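Local atomic coordinates of GNA33 (Neisseria gonorrhoeae FA 1090, PDB entry 2G5D), a protein that probably cleaves the beta-1,4 linkage between N-acetylmuramic acid and N-acetylglucosamine in peptidoglycan as an exolytic transglycosylase, forming a 1,6-anhydro bond in the N-acetylmuramic acid residue. Residues T181-F189 against I198-P209; I347-A358 against Q402-L412. One frame throughout, in Å; residues are numbered along the deposited sequence.

Contact 1 (T181-F189 against I198-P209); sequences THTADLSRF and IKGRFEGSRFLP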
loop_
_atom_site.group_PDB
_atom_site.type_symbol
_atom_site.label_atom_id
_atom_site.label_comp_id
_atom_site.label_asym_id
_atom_site.label_seq_id
_atom_site.Cartn_x
_atom_site.Cartn_y
_atom_site.Cartn_z
ATOM N N THR A 181 -0.199 17.767 31.135
ATOM C CA THR A 181 -1.671 17.840 31.602
ATOM C C THR A 181 -2.181 16.405 31.975
ATOM O O THR A 181 -2.932 16.242 32.968
ATOM C CB THR A 181 -2.598 18.474 30.455
ATOM O OG1 THR A 181 -3.950 18.741 30.982
ATOM C CG2 THR A 181 -2.693 17.583 29.155
ATOM N N HIS A 182 -1.764 15.384 31.189
ATOM C CA HIS A 182 -2.054 13.966 31.505
ATOM C C HIS A 182 -0.772 13.127 31.514
ATOM O O HIS A 182 0.171 13.425 30.780
ATOM C CB HIS A 182 -3.028 13.370 30.481
ATOM C CG HIS A 182 -4.441 13.843 30.637
ATOM N ND1 HIS A 182 -4.860 15.091 30.222
ATOM C CD2 HIS A 182 -5.540 13.222 31.129
ATOM C CE1 HIS A 182 -6.154 15.224 30.466
ATOM N NE2 HIS A 182 -6.591 14.105 31.018
ATOM N N THR A 183 -0.744 12.073 32.327
ATOM C CA THR A 183 0.410 11.163 32.385
ATOM C C THR A 183 0.229 9.982 31.439
ATOM O O THR A 183 -0.886 9.484 31.272
ATOM C CB THR A 183 0.635 10.588 33.805
ATOM O OG1 THR A 183 -0.432 9.686 34.128
ATOM C CG2 THR A 183 0.721 11.703 34.859
ATOM N N ALA A 184 1.326 9.519 30.842
ATOM C CA ALA A 184 1.283 8.362 29.937
ATOM C C ALA A 184 2.223 7.242 30.372
ATOM O O ALA A 184 3.393 7.485 30.681
ATOM C CB ALA A 184 1.587 8.787 28.510
ATOM N N ASP A 185 1.700 6.017 30.397
ATOM C CA ASP A 185 2.487 4.844 30.775
ATOM C C ASP A 185 2.972 4.087 29.542
ATOM O O ASP A 185 2.254 3.237 29.009
ATOM C CB ASP A 185 1.669 3.914 31.676
ATOM C CG ASP A 185 2.532 2.901 32.405
ATOM O OD1 ASP A 185 2.068 1.760 32.614
ATOM O OD2 ASP A 185 3.676 3.244 32.766
ATOM N N LEU A 186 4.200 4.387 29.114
ATOM C CA LEU A 186 4.739 3.894 27.839
ATOM C C LEU A 186 4.922 2.378 27.743
ATOM O O LEU A 186 4.908 1.817 26.646
ATOM C CB LEU A 186 6.038 4.619 27.469
ATOM C CG LEU A 186 5.919 6.079 27.009
ATOM C CD1 LEU A 186 7.278 6.607 26.596
ATOM C CD2 LEU A 186 4.917 6.248 25.867
ATOM N N SER A 187 5.086 1.722 28.888
ATOM C CA SER A 187 5.153 0.263 28.931
ATOM C C SER A 187 3.834 -0.395 28.493
ATOM O O SER A 187 3.820 -1.559 28.093
ATOM C CB SER A 187 5.543 -0.205 30.332
ATOM O OG SER A 187 4.753 0.437 31.316
ATOM N N ARG A 188 2.736 0.358 28.565
ATOM C CA ARG A 188 1.406 -0.146 28.214
ATOM C C ARG A 188 1.117 -0.061 26.714
ATOM O O ARG A 188 0.393 -0.893 26.167
ATOM C CB ARG A 188 0.323 0.629 28.973
ATOM C CG ARG A 188 0.384 0.491 30.480
ATOM C CD ARG A 188 -0.415 -0.698 30.964
ATOM N NE ARG A 188 -0.225 -0.924 32.393
ATOM C CZ ARG A 188 -1.127 -1.481 33.197
ATOM N NH1 ARG A 188 -2.311 -1.869 32.726
ATOM N NH2 ARG A 188 -0.844 -1.640 34.483
ATOM N N PHE A 189 1.674 0.962 26.066
ATOM C CA PHE A 189 1.463 1.206 24.640
ATOM C C PHE A 189 2.236 0.198 23.783
ATOM O O PHE A 189 3.330 -0.231 24.169
ATOM C CB PHE A 189 1.863 2.641 24.281
ATOM C CG PHE A 189 0.972 3.692 24.886
ATOM C CD1 PHE A 189 1.085 4.032 26.234
ATOM C CD2 PHE A 189 0.034 4.355 24.103
ATOM C CE1 PHE A 189 0.263 5.004 26.797
ATOM C CE2 PHE A 189 -0.792 5.330 24.653
ATOM C CZ PHE A 189 -0.674 5.656 26.003
ATOM N N ILE A 198 2.656 7.181 19.210
ATOM C CA ILE A 198 1.707 6.458 20.058
ATOM C C ILE A 198 0.297 7.015 19.885
ATOM O O ILE A 198 0.108 8.225 19.721
ATOM C CB ILE A 198 2.106 6.441 21.565
ATOM C CG1 ILE A 198 2.253 7.866 22.122
ATOM C CG2 ILE A 198 3.373 5.610 21.776
ATOM C CD1 ILE A 198 1.967 7.988 23.606
ATOM N N LYS A 199 -0.686 6.119 19.912
ATOM C CA LYS A 199 -2.089 6.505 19.774
ATOM C C LYS A 199 -2.870 6.200 21.061
ATOM O O LYS A 199 -2.822 5.077 21.577
ATOM C CB LYS A 199 -2.738 5.798 18.569
ATOM C CG LYS A 199 -1.836 5.634 17.347
ATOM C CD LYS A 199 -1.634 6.933 16.585
ATOM C CE LYS A 199 -0.635 6.750 15.460
ATOM N NZ LYS A 199 -0.664 7.869 14.480
ATOM N N GLY A 200 -3.586 7.199 21.570
ATOM C CA GLY A 200 -4.343 7.037 22.807
ATOM C C GLY A 200 -5.441 8.059 23.033
ATOM O O GLY A 200 -5.843 8.776 22.110
ATOM N N ARG A 201 -5.929 8.106 24.270
ATOM C CA ARG A 201 -7.013 9.004 24.676
ATOM C C ARG A 201 -6.867 9.387 26.147
ATOM O O ARG A 201 -6.379 8.590 26.952
ATOM C CB ARG A 201 -8.379 8.346 24.444
ATOM C CG ARG A 201 -8.520 6.961 25.071
ATOM C CD ARG A 201 -9.941 6.438 25.027
ATOM N NE ARG A 201 -10.128 5.395 26.032
ATOM C CZ ARG A 201 -10.671 5.589 27.228
ATOM N NH1 ARG A 201 -11.117 6.785 27.584
ATOM N NH2 ARG A 201 -10.775 4.577 28.074
ATOM N N PHE A 202 -7.297 10.602 26.487
ATOM C CA PHE A 202 -7.300 11.074 27.874
ATOM C C PHE A 202 -8.432 10.406 28.656
ATOM O O PHE A 202 -9.551 10.271 28.155
ATOM C CB PHE A 202 -7.458 12.598 27.950
ATOM C CG PHE A 202 -6.448 13.371 27.133
ATOM C CD1 PHE A 202 -6.861 14.159 26.060
ATOM C CD2 PHE A 202 -5.089 13.321 27.441
ATOM C CE1 PHE A 202 -5.932 14.887 25.299
ATOM C CE2 PHE A 202 -4.158 14.041 26.694
ATOM C CZ PHE A 202 -4.580 14.822 25.616
ATOM N N GLU A 203 -8.127 9.986 29.880
ATOM C CA GLU A 203 -9.101 9.352 30.771
ATOM C C GLU A 203 -8.587 9.483 32.196
ATOM O O GLU A 203 -7.587 8.855 32.563
ATOM C CB GLU A 203 -9.314 7.877 30.392
ATOM C CG GLU A 203 -10.215 7.075 31.340
ATOM C CD GLU A 203 -11.703 7.317 31.120
ATOM O OE1 GLU A 203 -12.137 7.471 29.955
ATOM O OE2 GLU A 203 -12.448 7.331 32.121
ATOM N N GLY A 204 -9.277 10.303 32.990
ATOM C CA GLY A 204 -8.827 10.655 34.334
ATOM C C GLY A 204 -7.704 11.663 34.210
ATOM O O GLY A 204 -7.877 12.717 33.596
ATOM N N SER A 205 -6.554 11.339 34.794
ATOM C CA SER A 205 -5.324 12.088 34.541
ATOM C C SER A 205 -4.314 11.159 33.868
ATOM O O SER A 205 -3.114 11.204 34.148
ATOM C CB SER A 205 -4.760 12.696 35.833
ATOM O OG SER A 205 -4.080 11.725 36.609
ATOM N N ARG A 206 -4.818 10.315 32.974
ATOM C CA ARG A 206 -3.987 9.350 32.264
ATOM C C ARG A 206 -4.115 9.464 30.749
ATOM O O ARG A 206 -5.112 9.977 30.234
ATOM C CB ARG A 206 -4.340 7.925 32.691
ATOM C CG ARG A 206 -3.979 7.558 34.127
ATOM C CD ARG A 206 -4.237 6.076 34.330
ATOM N NE ARG A 206 -3.634 5.554 35.551
ATOM C CZ ARG A 206 -3.275 4.284 35.720
ATOM N NH1 ARG A 206 -3.435 3.407 34.733
ATOM N NH2 ARG A 206 -2.742 3.895 36.874
ATOM N N PHE A 207 -3.086 8.984 30.054
ATOM C CA PHE A 207 -3.112 8.776 28.610
ATOM C C PHE A 207 -2.934 7.275 28.385
ATOM O O PHE A 207 -1.863 6.719 28.647
ATOM C CB PHE A 207 -1.992 9.577 27.937
ATOM C CG PHE A 207 -2.197 9.799 26.460
ATOM C CD1 PHE A 207 -1.531 9.006 25.522
ATOM C CD2 PHE A 207 -3.043 10.807 26.005
ATOM C CE1 PHE A 207 -1.707 9.207 24.160
ATOM C CE2 PHE A 207 -3.228 11.018 24.640
ATOM C CZ PHE A 207 -2.557 10.212 23.717
ATOM N N LEU A 208 -4.004 6.626 27.935
ATOM C CA LEU A 208 -4.058 5.170 27.807
ATOM C C LEU A 208 -4.081 4.763 26.339
ATOM O O LEU A 208 -4.615 5.509 25.513
ATOM C CB LEU A 208 -5.329 4.629 28.470
ATOM C CG LEU A 208 -5.833 5.244 29.776
ATOM C CD1 LEU A 208 -7.315 4.959 29.930
ATOM C CD2 LEU A 208 -5.037 4.718 30.962
ATOM N N PRO A 209 -3.520 3.575 26.010
ATOM C CA PRO A 209 -3.633 3.026 24.652
ATOM C C PRO A 209 -5.065 3.140 24.128
ATOM O O PRO A 209 -6.010 3.001 24.907
ATOM C CB PRO A 209 -3.251 1.555 24.842
ATOM C CG PRO A 209 -2.282 1.581 25.965
ATOM C CD PRO A 209 -2.726 2.691 26.889
#
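The Phe-189 ring fits into a slot between Ile-198 and Pro-209. Pro-209 CD lies over one face, 3.8 Å from the centroid of the Phe-189 ring and 14° off its normal, while Ile-198 CD1 covers the opposite face, a CH-pi contact on each. Ile-198 CG1 sits between its own backbone N and carbonyl carbon (chi1 58°), and a nearly anti chi2 then puts CD1 over the ring, where it also meets Leu-186 CD2. At the edge, Phe-207 O lies in the ring plane, 3.1 Å from Phe-189 CZ. Phe-207 meets the same corner rim to rim, its CD1 3.5 Å from Phe-189 CZ. Gly-200 CA and Lys-199 O border the Phe-189 edge near its plane.

A second bump, Phe-202, presses on His-182. Phe-202 CD2 comes 3.3 Å from His-182 CG over one imidazole face, and Phe-202 CB rests over that ring as well; the two planes meet at 35°. Between these aromatic patches, the parallel pairing of Thr-183 with Arg-206 holds the backbones. Ser-205 O accepts twice, from Thr-183 N at 3.1 Å and from Thr-183 OG1, the hydroxyl lying in the carbonyl plane and the amide above it. Thr-183 O accepts from Phe-207 N, so Thr-183 bonds to both neighbours of Arg-206.

Strand 206-209 lies between 182-184, parallel to it, and antiparallel 197-203 in a five-stranded mixed sheet, within the MltA-specific insert domain. Strand 163-165 flanks 182-184 as an edge of that sheet, and 148-151 flanks 197-203 at the other; Ile-148 and Ile-165 both touch Phe-202.

Contact 2 (I347-A358 against Q402-L412); sequences ITLGAPLFVATA and QKTTGYVWQLL
Gln-410 reaches from its strand to the turn at Thr-348. Its CB lies 4.0 Å from Leu-353 CD2, in the non-hydrogen-bonded pair that Gln-410 forms with Leu-353. With CG anti to the backbone N and the chain extended beyond it, CG passes Ala-351 CB and CD comes near Ile-347 CG2. At the tip Gln-410 OE1 accepts from Thr-348 N at 2.7 Å, a nearly straight bond (165° at the hydrogen) with the donor in the carbonyl plane. NE2 lies near Ile-347 CD1 and makes a weak bond to a water also bound by Thr-348 OG1, whose hydroxyl has Arg-421 as a further partner.

Strands 352-358 and 403-412 run antiparallel, their directions 160° apart, with mutual backbone bonds at Phe-354 with Trp-409 and at Ala-356 with Tyr-407, and Leu-411 N donating to Pro-352 O. On the face carrying those first four residues, the edge of Phe-354 turns toward the face of the Trp-409 six-membered ring in an offset edge-to-face pair, planes at 81°; Trp-409 CZ3 meets Ala-356 CB at 3.5 Å. On the other face Val-408 packs against Leu-353 and Val-355, with Val-385 touching all three.

At the far end Thr-357 OG1 donates to Thr-405 O at 2.8 Å, from above the carbonyl plane. Leu-411 O and Ala-358 N are buried without a partner in the model. The 3D domain belongs to the double-psi beta-barrel clan; here the ladder satisfies backbone groups amid apolar packing, while the straight Gln-410 OE1 bond probably fixes the first residue of type II turn 348-351 to the strand.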
loop_
_atom_site.group_PDB
_atom_site.type_symbol
_atom_site.label_atom_id
_atom_site.label_comp_id
_atom_site.label_asym_id
_atom_site.label_seq_id
_atom_site.Cartn_x
_atom_site.Cartn_y
_atom_site.Cartn_z
ATOM N N ILE A 347 14.885 1.162 -3.380
ATOM C CA ILE A 347 14.244 1.796 -4.547
ATOM C C ILE A 347 13.886 3.238 -4.231
ATOM O O ILE A 347 13.334 3.525 -3.170
ATOM C CB ILE A 347 12.935 1.046 -5.027
ATOM C CG1 ILE A 347 13.192 -0.459 -5.253
ATOM C CG2 ILE A 347 12.311 1.742 -6.267
ATOM C CD1 ILE A 347 14.372 -0.796 -6.156
ATOM N N THR A 348 14.236 4.135 -5.155
ATOM C CA THR A 348 13.929 5.550 -5.018
ATOM C C THR A 348 12.420 5.711 -5.240
ATOM O O THR A 348 11.878 5.199 -6.221
ATOM C CB THR A 348 14.769 6.402 -6.008
ATOM O OG1 THR A 348 16.165 6.160 -5.768
ATOM C CG2 THR A 348 14.494 7.886 -5.803
ATOM N N LEU A 349 11.747 6.381 -4.308
ATOM C CA LEU A 349 10.284 6.463 -4.339
ATOM C C LEU A 349 9.822 7.348 -5.500
ATOM O O LEU A 349 10.296 8.459 -5.660
ATOM C CB LEU A 349 9.684 6.933 -2.990
ATOM C CG LEU A 349 8.156 6.811 -2.849
ATOM C CD1 LEU A 349 7.676 5.329 -2.799
ATOM C CD2 LEU A 349 7.688 7.571 -1.621
ATOM N N GLY A 350 8.912 6.823 -6.305
ATOM C CA GLY A 350 8.428 7.489 -7.516
ATOM C C GLY A 350 9.010 6.960 -8.827
ATOM O O GLY A 350 8.504 7.279 -9.902
ATOM N N ALA A 351 10.063 6.146 -8.748
ATOM C CA ALA A 351 10.832 5.776 -9.910
ATOM C C ALA A 351 10.067 4.831 -10.813
ATOM O O ALA A 351 9.368 3.949 -10.340
ATOM C CB ALA A 351 12.163 5.141 -9.516
ATOM N N PRO A 352 10.193 5.026 -12.131
ATOM C CA PRO A 352 9.756 3.947 -13.036
ATOM C C PRO A 352 10.502 2.632 -12.729
ATOM O O PRO A 352 11.707 2.631 -12.445
ATOM C CB PRO A 352 10.091 4.509 -14.429
ATOM C CG PRO A 352 10.066 6.033 -14.230
ATOM C CD PRO A 352 10.663 6.228 -12.860
ATOM N N LEU A 353 9.787 1.507 -12.768
ATOM C CA LEU A 353 10.374 0.245 -12.345
ATOM C C LEU A 353 9.890 -0.823 -13.311
ATOM O O LEU A 353 8.701 -1.091 -13.400
ATOM C CB LEU A 353 9.933 -0.045 -10.904
ATOM C CG LEU A 353 10.661 -0.842 -9.790
ATOM C CD1 LEU A 353 10.094 -2.237 -9.680
ATOM C CD2 LEU A 353 12.193 -0.879 -9.840
ATOM N N PHE A 354 10.818 -1.399 -14.064
ATOM C CA PHE A 354 10.472 -2.509 -14.934
ATOM C C PHE A 354 10.510 -3.835 -14.188
ATOM O O PHE A 354 11.518 -4.165 -13.550
ATOM C CB PHE A 354 11.393 -2.551 -16.139
ATOM C CG PHE A 354 10.844 -3.338 -17.268
ATOM C CD1 PHE A 354 10.146 -2.695 -18.303
ATOM C CD2 PHE A 354 11.001 -4.723 -17.305
ATOM C CE1 PHE A 354 9.602 -3.437 -19.373
ATOM C CE2 PHE A 354 10.477 -5.466 -18.367
ATOM C CZ PHE A 354 9.771 -4.816 -19.397
ATOM N N VAL A 355 9.409 -4.589 -14.282
ATOM C CA VAL A 355 9.249 -5.872 -13.614
ATOM C C VAL A 355 9.013 -6.938 -14.662
ATOM O O VAL A 355 8.064 -6.870 -15.437
ATOM C CB VAL A 355 8.084 -5.868 -12.553
ATOM C CG1 VAL A 355 7.974 -7.237 -11.823
ATOM C CG2 VAL A 355 8.304 -4.799 -11.547
ATOM N N ALA A 356 9.952 -7.884 -14.698
ATOM C CA ALA A 356 9.872 -9.105 -15.456
ATOM C C ALA A 356 9.451 -10.244 -14.521
ATOM O O ALA A 356 10.211 -10.671 -13.648
ATOM C CB ALA A 356 11.244 -9.412 -16.088
ATOM N N THR A 357 8.230 -10.741 -14.703
ATOM C CA THR A 357 7.731 -11.800 -13.831
ATOM C C THR A 357 6.800 -12.767 -14.568
ATOM O O THR A 357 6.885 -12.902 -15.789
ATOM C CB THR A 357 7.161 -11.211 -12.471
ATOM O OG1 THR A 357 6.792 -12.268 -11.581
ATOM C CG2 THR A 357 5.998 -10.254 -12.687
ATOM N N ALA A 358 5.957 -13.472 -13.824
ATOM C CA ALA A 358 4.925 -14.314 -14.421
ATOM C C ALA A 358 3.539 -13.839 -13.988
ATOM O O ALA A 358 3.333 -13.479 -12.826
ATOM C CB ALA A 358 5.139 -15.762 -14.045
ATOM N N GLN A 402 -0.825 -14.134 -6.798
ATOM C CA GLN A 402 0.513 -13.665 -7.104
ATOM C C GLN A 402 1.549 -13.973 -6.022
ATOM O O GLN A 402 1.546 -13.366 -4.935
ATOM C CB GLN A 402 0.478 -12.169 -7.379
ATOM C CG GLN A 402 1.788 -11.653 -7.874
ATOM C CD GLN A 402 1.634 -10.828 -9.093
ATOM O OE1 GLN A 402 1.012 -9.766 -9.059
ATOM N NE2 GLN A 402 2.204 -11.303 -10.200
ATOM N N LYS A 403 2.423 -14.929 -6.334
ATOM C CA LYS A 403 3.621 -15.245 -5.540
ATOM C C LYS A 403 4.697 -15.853 -6.452
ATOM O O LYS A 403 4.822 -17.082 -6.562
ATOM C CB LYS A 403 3.296 -16.162 -4.351
ATOM C CG LYS A 403 1.939 -16.891 -4.407
ATOM C CD LYS A 403 2.005 -18.286 -5.029
ATOM C CE LYS A 403 0.592 -18.836 -5.214
ATOM N NZ LYS A 403 0.565 -20.252 -5.678
ATOM N N THR A 404 5.464 -14.969 -7.097
ATOM C CA THR A 404 6.303 -15.299 -8.263
ATOM C C THR A 404 7.734 -14.762 -8.164
ATOM O O THR A 404 7.993 -13.731 -7.523
ATOM C CB THR A 404 5.700 -14.732 -9.600
ATOM O OG1 THR A 404 5.531 -13.303 -9.506
ATOM C CG2 THR A 404 4.375 -15.360 -9.926
ATOM N N THR A 405 8.655 -15.455 -8.832
ATOM C CA THR A 405 9.990 -14.918 -9.067
ATOM C C THR A 405 9.875 -13.713 -10.005
ATOM O O THR A 405 9.062 -13.708 -10.931
ATOM C CB THR A 405 10.918 -15.981 -9.690
ATOM O OG1 THR A 405 11.027 -17.089 -8.795
ATOM C CG2 THR A 405 12.303 -15.417 -9.946
ATOM N N GLY A 406 10.690 -12.694 -9.759
ATOM C CA GLY A 406 10.731 -11.558 -10.645
ATOM C C GLY A 406 12.078 -10.883 -10.663
ATOM O O GLY A 406 12.892 -11.064 -9.752
ATOM N N TYR A 407 12.295 -10.107 -11.720
ATOM C CA TYR A 407 13.526 -9.358 -11.938
ATOM C C TYR A 407 13.143 -7.912 -12.045
ATOM O O TYR A 407 12.087 -7.595 -12.591
ATOM C CB TYR A 407 14.188 -9.805 -13.235
ATOM C CG TYR A 407 14.531 -11.266 -13.181
ATOM C CD1 TYR A 407 13.716 -12.214 -13.793
ATOM C CD2 TYR A 407 15.639 -11.699 -12.473
ATOM C CE1 TYR A 407 14.015 -13.566 -13.711
ATOM C CE2 TYR A 407 15.963 -13.048 -12.400
ATOM C CZ TYR A 407 15.142 -13.974 -13.010
ATOM O OH TYR A 407 15.466 -15.312 -12.931
ATOM N N VAL A 408 13.989 -7.031 -11.530
ATOM C CA VAL A 408 13.619 -5.628 -11.553
ATOM C C VAL A 408 14.709 -4.715 -12.082
ATOM O O VAL A 408 15.901 -4.960 -11.897
ATOM C CB VAL A 408 13.036 -5.130 -10.181
ATOM C CG1 VAL A 408 11.940 -6.092 -9.656
ATOM C CG2 VAL A 408 14.104 -4.897 -9.157
ATOM N N TRP A 409 14.288 -3.648 -12.744
ATOM C CA TRP A 409 15.226 -2.642 -13.204
ATOM C C TRP A 409 14.639 -1.355 -12.747
ATOM O O TRP A 409 13.452 -1.102 -12.952
ATOM C CB TRP A 409 15.329 -2.595 -14.732
ATOM C CG TRP A 409 15.930 -3.815 -15.400
ATOM C CD1 TRP A 409 17.147 -3.897 -15.970
ATOM C CD2 TRP A 409 15.284 -5.074 -15.630
ATOM N NE1 TRP A 409 17.333 -5.145 -16.546
ATOM C CE2 TRP A 409 16.206 -5.895 -16.340
ATOM C CE3 TRP A 409 14.025 -5.590 -15.310
ATOM C CZ2 TRP A 409 15.912 -7.229 -16.720
ATOM C CZ3 TRP A 409 13.729 -6.925 -15.672
ATOM C CH2 TRP A 409 14.669 -7.724 -16.372
ATOM N N GLN A 410 15.465 -0.521 -12.139
ATOM C CA GLN A 410 15.014 0.795 -11.705
ATOM C C GLN A 410 15.458 1.853 -12.732
ATOM O O GLN A 410 16.640 1.893 -13.081
ATOM C CB GLN A 410 15.646 1.071 -10.331
ATOM C CG GLN A 410 15.267 2.407 -9.727
ATOM C CD GLN A 410 15.772 2.592 -8.302
ATOM O OE1 GLN A 410 15.175 3.336 -7.543
ATOM N NE2 GLN A 410 16.891 1.940 -7.942
ATOM N N LEU A 411 14.517 2.691 -13.218
ATOM C CA LEU A 411 14.817 3.804 -14.167
ATOM C C LEU A 411 14.883 5.124 -13.404
ATOM O O LEU A 411 14.000 5.442 -12.622
ATOM C CB LEU A 411 13.800 3.869 -15.348
ATOM C CG LEU A 411 13.961 2.818 -16.477
ATOM C CD1 LEU A 411 13.790 1.419 -15.932
ATOM C CD2 LEU A 411 12.969 3.038 -17.649
ATOM N N LEU A 412 15.971 5.858 -13.594
ATOM C CA LEU A 412 16.190 7.113 -12.885
ATOM C C LEU A 412 16.599 8.150 -13.912
ATOM O O LEU A 412 17.267 7.804 -14.916
ATOM C CB LEU A 412 17.319 6.952 -11.828
ATOM C CG LEU A 412 17.007 6.017 -10.659
ATOM C CD1 LEU A 412 18.283 5.702 -9.859
ATOM C CD2 LEU A 412 15.892 6.605 -9.759
HETATM O O HOH W 1 17.794 3.756 -5.300
#

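Overall arrangement
From the N terminus, the chain has already passed through several strands, among them 103-110 and 116-129, before contact 1 closes a short loop of 8 residues between 181-189 and 198-209, inside the range of the MltA-specific insert domain. Further along, contact 2 closes a longer loop, both its segments in the 3D-domain range: the 43 residues between 347-358 and 402-412 include strands 365-375 and 384-391 and helix 393-401. The loops follow in series, neither enclosing nor crossing the other. Contact 1 ties a small peripheral sheet together locally; contact 2 joins strands 352-358 and 403-413, and 403-413 also pairs with 103-110 and 116-129. Their centres are 42 Å apart, on opposite sides of the chain's centre.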